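Local coordinates for quinonprotein alcohol dehydrogenase-like protein (Bacteroides thetaiotaomicron VPI-5482, PDB 4R5O) that is of unknown function but binds calcium ions and joins an immunoglobulin-like beta-sandwich domain to a seven-bladed beta-propeller, at residues Ser383-Val388 and Lys408-Val413; Tyr341-Asp346 and Val371-Pro376. All coordinates share one frame; numbering follows the deposited sequence.

Interaction 1 of 2, residues Ser383-Val388 and Lys408-Val413. With CA (calcium ion), chain M.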
loop_
_atom_site.group_PDB
_atom_site.type_symbol
_atom_site.label_atom_id
_atom_site.label_comp_id
_atom_site.label_asym_id
_atom_site.label_seq_id
_atom_site.Cartn_x
_atom_site.Cartn_y
_atom_site.Cartn_z
ATOM N N SER A 383 7.297 -18.019 0.498
ATOM C CA SER A 383 8.587 -18.351 1.123
ATOM C C SER A 383 8.502 -18.575 2.642
ATOM O O SER A 383 9.399 -19.186 3.216
ATOM C CB SER A 383 9.569 -17.217 0.870
ATOM O OG SER A 383 9.053 -15.998 1.384
ATOM N N GLY A 384 7.476 -18.042 3.283
ATOM C CA GLY A 384 7.313 -18.127 4.733
ATOM C C GLY A 384 8.048 -17.023 5.480
ATOM O O GLY A 384 8.109 -17.037 6.708
ATOM N N GLU A 385 8.626 -16.065 4.739
ATOM C CA GLU A 385 9.374 -14.922 5.258
ATOM C C GLU A 385 8.460 -13.961 6.027
ATOM O O GLU A 385 7.392 -13.601 5.534
ATOM C CB GLU A 385 10.078 -14.164 4.115
ATOM C CG GLU A 385 11.235 -14.881 3.428
ATOM C CD GLU A 385 11.691 -14.208 2.147
ATOM O OE1 GLU A 385 10.851 -13.959 1.250
ATOM O OE2 GLU A 385 12.907 -13.953 2.027
ATOM N N LEU A 386 8.897 -13.544 7.229
ATOM C CA LEU A 386 8.195 -12.606 8.114
ATOM C C LEU A 386 8.830 -11.224 7.999
ATOM O O LEU A 386 10.045 -11.097 8.126
ATOM C CB LEU A 386 8.241 -13.121 9.570
ATOM C CG LEU A 386 7.495 -12.331 10.663
ATOM C CD1 LEU A 386 5.983 -12.555 10.592
ATOM C CD2 LEU A 386 7.951 -12.771 12.011
ATOM N N TYR A 387 8.014 -10.208 7.744
ATOM C CA TYR A 387 8.445 -8.829 7.632
ATOM C C TYR A 387 8.028 -8.083 8.871
ATOM O O TYR A 387 6.842 -7.868 9.101
ATOM C CB TYR A 387 7.878 -8.153 6.379
ATOM C CG TYR A 387 7.980 -8.946 5.101
ATOM C CD1 TYR A 387 9.208 -9.209 4.522
ATOM C CD2 TYR A 387 6.848 -9.309 4.396
ATOM C CE1 TYR A 387 9.313 -9.920 3.331
ATOM C CE2 TYR A 387 6.938 -10.008 3.196
ATOM C CZ TYR A 387 8.175 -10.296 2.656
ATOM O OH TYR A 387 8.306 -10.948 1.455
ATOM N N VAL A 388 9.007 -7.669 9.652
ATOM C CA VAL A 388 8.853 -6.952 10.902
ATOM C C VAL A 388 9.351 -5.518 10.752
ATOM O O VAL A 388 10.456 -5.305 10.255
ATOM C CB VAL A 388 9.629 -7.694 12.003
ATOM C CG1 VAL A 388 9.379 -7.063 13.350
ATOM C CG2 VAL A 388 9.255 -9.172 12.045
ATOM N N LYS A 408 16.118 -16.247 10.638
ATOM C CA LYS A 408 17.392 -15.644 10.251
ATOM C C LYS A 408 17.122 -14.393 9.429
ATOM O O LYS A 408 16.240 -14.420 8.572
ATOM C CB LYS A 408 18.282 -16.636 9.482
ATOM N N VAL A 409 17.866 -13.297 9.698
ATOM C CA VAL A 409 17.722 -12.012 8.994
ATOM C C VAL A 409 18.161 -12.207 7.558
ATOM O O VAL A 409 19.261 -12.697 7.317
ATOM C CB VAL A 409 18.499 -10.848 9.680
ATOM C CG1 VAL A 409 18.385 -9.546 8.885
ATOM C CG2 VAL A 409 18.034 -10.649 11.124
ATOM N N LEU A 410 17.295 -11.847 6.612
ATOM C CA LEU A 410 17.569 -11.977 5.179
ATOM C C LEU A 410 17.705 -10.621 4.505
ATOM O O LEU A 410 18.437 -10.501 3.524
ATOM C CB LEU A 410 16.446 -12.779 4.479
ATOM C CG LEU A 410 16.251 -14.242 4.890
ATOM C CD1 LEU A 410 15.125 -14.854 4.099
ATOM C CD2 LEU A 410 17.521 -15.063 4.698
ATOM N N HIS A 411 16.956 -9.619 4.987
ATOM C CA HIS A 411 16.954 -8.265 4.433
ATOM C C HIS A 411 16.736 -7.222 5.505
ATOM O O HIS A 411 16.055 -7.476 6.492
ATOM C CB HIS A 411 15.855 -8.102 3.370
ATOM C CG HIS A 411 15.867 -9.127 2.284
ATOM N ND1 HIS A 411 16.636 -8.979 1.175
ATOM C CD2 HIS A 411 15.181 -10.283 2.179
ATOM C CE1 HIS A 411 16.417 -10.053 0.434
ATOM N NE2 HIS A 411 15.538 -10.852 0.991
ATOM N N THR A 412 17.289 -6.036 5.290
ATOM C CA THR A 412 17.108 -4.878 6.141
ATOM C C THR A 412 16.846 -3.722 5.194
ATOM O O THR A 412 17.683 -3.429 4.333
ATOM C CB THR A 412 18.293 -4.670 7.098
ATOM O OG1 THR A 412 18.472 -5.838 7.895
ATOM C CG2 THR A 412 18.097 -3.466 8.018
ATOM N N VAL A 413 15.663 -3.128 5.289
ATOM C CA VAL A 413 15.263 -1.978 4.484
ATOM C C VAL A 413 15.312 -0.761 5.396
ATOM O O VAL A 413 14.555 -0.698 6.363
ATOM C CB VAL A 413 13.873 -2.182 3.831
ATOM C CG1 VAL A 413 13.553 -1.060 2.845
ATOM C CG2 VAL A 413 13.777 -3.541 3.151
HETATM CA CA CA M . 19.250 -2.380 3.036
HETATM O O HOH W 1 17.528 -1.055 1.507
HETATM O O HOH W 2 19.822 -1.053 5.162
#
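Glu-385 reaches over to Leu-410 and His-411 and, with 47 Å² covered, contributes the largest share of the contact. Its CG stands beside its own backbone N (chi1 -69°) and the chain runs on extended, which takes the carboxylate across the Leu-410 side chain at about a right angle. OE2 lies 3.2 Å from the Leu-410 CD1 methyl, a van der Waals contact of a polar atom. The same oxygen approaches the His-411 ring at its edge, near the ring plane, where it stays 4.2 Å from NE2; the carboxylate and ring planes are 69° apart. That distance is long for a bond, though a protonated imidazole would probably feel the carboxylate. The other ring nitrogen, ND1, hydrogen-bonds Tyr-115 OH, in the neighbouring blade of the beta-propeller. Leu-410 and His-411 form a classic beta bulge opposite Val-402, and the CB atoms of both consecutive residues point toward Glu-385. The contact joins the loop leading into the second strand, 386-392, to the fourth strand, 409-416, across strand 397-403 of one blade. Ser-383 OG donates to Glu-385 OE1 at 2.7 Å, meeting it on the anti side and 34° out of the carboxylate plane. An alanine in place of Glu-385 would probably strip the cover from Leu-410 CD1 and leave Ser-383 OG without its acceptor. One residue on, Thr-412 O binds a calcium ion at 2.3 Å with two waters.

Interaction 2 of 2, residues Tyr341-Asp346 and Val371-Pro376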
loop_
_atom_site.group_PDB
_atom_site.type_symbol
_atom_site.label_atom_id
_atom_site.label_comp_id
_atom_site.label_asym_id
_atom_site.label_seq_id
_atom_site.Cartn_x
_atom_site.Cartn_y
_atom_site.Cartn_z
ATOM N N TYR A 341 1.813 -15.508 13.893
ATOM C CA TYR A 341 2.854 -14.677 14.470
ATOM C C TYR A 341 2.185 -13.506 15.195
ATOM O O TYR A 341 1.271 -12.902 14.633
ATOM C CB TYR A 341 3.847 -14.196 13.408
ATOM C CG TYR A 341 4.643 -15.296 12.757
ATOM C CD1 TYR A 341 5.816 -15.773 13.335
ATOM C CD2 TYR A 341 4.263 -15.822 11.528
ATOM C CE1 TYR A 341 6.562 -16.785 12.731
ATOM C CE2 TYR A 341 5.014 -16.822 10.907
ATOM C CZ TYR A 341 6.157 -17.306 11.520
ATOM O OH TYR A 341 6.920 -18.266 10.911
ATOM N N LEU A 342 2.597 -13.205 16.433
ATOM C CA LEU A 342 2.033 -12.085 17.186
ATOM C C LEU A 342 3.156 -11.419 17.990
ATOM O O LEU A 342 4.168 -12.055 18.273
ATOM C CB LEU A 342 0.830 -12.479 18.087
ATOM C CG LEU A 342 0.940 -13.492 19.239
ATOM C CD1 LEU A 342 -0.347 -13.517 20.013
ATOM C CD2 LEU A 342 1.208 -14.914 18.761
ATOM N N VAL A 343 3.007 -10.103 18.260
ATOM C CA VAL A 343 4.002 -9.237 18.912
ATOM C C VAL A 343 3.628 -8.914 20.353
ATOM O O VAL A 343 2.523 -8.444 20.618
ATOM C CB VAL A 343 4.169 -7.907 18.141
ATOM C CG1 VAL A 343 5.391 -7.137 18.645
ATOM C CG2 VAL A 343 4.273 -8.137 16.643
ATOM N N SER A 344 4.579 -9.104 21.267
ATOM C CA SER A 344 4.414 -8.751 22.665
ATOM C C SER A 344 4.744 -7.274 22.834
ATOM O O SER A 344 5.406 -6.671 21.973
ATOM C CB SER A 344 5.261 -9.634 23.573
ATOM O OG SER A 344 6.644 -9.475 23.309
ATOM N N THR A 345 4.284 -6.694 23.958
ATOM C CA THR A 345 4.446 -5.276 24.293
ATOM C C THR A 345 5.969 -4.855 24.407
ATOM O O THR A 345 6.237 -3.652 24.333
ATOM C CB THR A 345 3.688 -4.957 25.599
ATOM O OG1 THR A 345 3.447 -3.557 25.686
ATOM C CG2 THR A 345 4.351 -5.516 26.861
ATOM N N ASP A 346 6.934 -5.825 24.536
ATOM C CA ASP A 346 8.389 -5.595 24.629
ATOM C C ASP A 346 9.078 -5.594 23.229
ATOM O O ASP A 346 10.239 -5.184 23.107
ATOM C CB ASP A 346 9.085 -6.634 25.542
ATOM C CG ASP A 346 8.523 -8.056 25.584
ATOM O OD1 ASP A 346 7.297 -8.213 25.866
ATOM O OD2 ASP A 346 9.336 -9.016 25.546
ATOM N N VAL A 371 14.187 -0.867 21.139
ATOM C CA VAL A 371 13.681 -1.153 19.796
ATOM C C VAL A 371 12.276 -1.729 19.950
ATOM O O VAL A 371 12.064 -2.689 20.718
ATOM C CB VAL A 371 14.616 -2.099 18.993
ATOM C CG1 VAL A 371 14.164 -2.202 17.552
ATOM C CG2 VAL A 371 16.064 -1.631 19.038
ATOM N N SER A 372 11.308 -1.126 19.249
ATOM C CA SER A 372 9.934 -1.598 19.318
ATOM C C SER A 372 9.398 -1.847 17.907
ATOM O O SER A 372 9.924 -1.285 16.944
ATOM C CB SER A 372 9.055 -0.603 20.077
ATOM O OG SER A 372 9.090 0.684 19.485
ATOM N N ILE A 373 8.381 -2.737 17.797
ATOM C CA ILE A 373 7.710 -3.098 16.545
ATOM C C ILE A 373 6.553 -2.122 16.418
ATOM O O ILE A 373 5.702 -2.056 17.303
ATOM C CB ILE A 373 7.323 -4.602 16.530
ATOM C CG1 ILE A 373 8.633 -5.447 16.611
ATOM C CG2 ILE A 373 6.484 -4.951 15.271
ATOM C CD1 ILE A 373 8.486 -6.868 16.817
ATOM N N THR A 374 6.582 -1.303 15.364
ATOM C CA THR A 374 5.684 -0.158 15.200
ATOM C C THR A 374 4.732 -0.249 13.987
ATOM O O THR A 374 4.160 0.767 13.587
ATOM C CB THR A 374 6.548 1.100 15.039
ATOM O OG1 THR A 374 7.468 0.900 13.953
ATOM C CG2 THR A 374 7.320 1.448 16.334
ATOM N N ALA A 375 4.507 -1.449 13.451
ATOM C CA ALA A 375 3.588 -1.663 12.337
ATOM C C ALA A 375 3.083 -3.075 12.361
ATOM O O ALA A 375 3.731 -3.904 13.012
ATOM C CB ALA A 375 4.264 -1.367 11.016
ATOM N N PRO A 376 1.939 -3.411 11.692
ATOM C CA PRO A 376 1.490 -4.814 11.695
ATOM C C PRO A 376 2.493 -5.750 11.028
ATOM O O PRO A 376 3.213 -5.332 10.120
ATOM C CB PRO A 376 0.188 -4.770 10.897
ATOM C CG PRO A 376 0.258 -3.580 10.106
ATOM C CD PRO A 376 1.025 -2.574 10.891
#
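Between Val-343 and Ile-373 the contact is aliphatic, with no ring or carboxylate facing across it; the flat groups that approach are two backbone carbonyls. Asp-346 O and Val-371 O are two acceptors turned toward each other across 3.9 Å, with no bond between them. The one aromatic ring in the two segments, that of Tyr-341, lies away from the contact: it meets the Phe-364 ring with planes at about 50° and packs on Leu-377 and Leu-379, further along the strand that carries Ile-373. In the apolar pair, Val-343 CG1 does most of the touching. It lies opposite the backbone N about CA-CB (chi1 -168°), and from there it rests on Ile-373 CD1 at 3.6 Å and on Ile-373 CB at 3.8 Å. The second branches meet more loosely, Val-343 CG2 to Ile-373 CG2 at 4.1 Å. Ile-373 keeps CG1 beside its backbone N and its chain is extended to CD1 (chi2 171°), which brings both CB and CD1 against Val-343 CG1, the two side chains crossing at a slant. Here two successive blades of the beta-propeller face each other: Val-343 ends strand 339-343 of one blade, and Ile-373 belongs to the edge strand 371-379 of the next. The touching backbones run in roughly opposite directions, 155° apart, yet belong to separate sheets, and side chains rather than backbone bonds join them. Ile-349 and Val-388 add to the apolar surroundings of Ile-373, while Leu-377 packs against Val-343. Past the end of strand 339-343 the chain turns, and Ser-344 OG takes a weak hydrogen bond from Ala-348 N. Asp-346 is solvent-exposed, and its CB points away from the partner segment.

Interaction 2 comes first along the chain and joins two neighbouring blades; interaction 1 follows within the second of these, and their centres lie 15 Å apart. Strands 371-379 and 386-392, adjacent in one sheet, connect them. Val-388 CG1 packs on Ile-373 CD1 at 3.6 Å, so the isoleucine methyl that meets Val-343 is also covered from the strand of interaction 1. Leu-386 CD1 reaches Tyr-341 CG at 3.7 Å, and this contact does cross between the blades. The calcium-binding residue Thr-412 sits at the outer strand of interaction 1, its side chain about 10 Å from that of Val-371 in interaction 2.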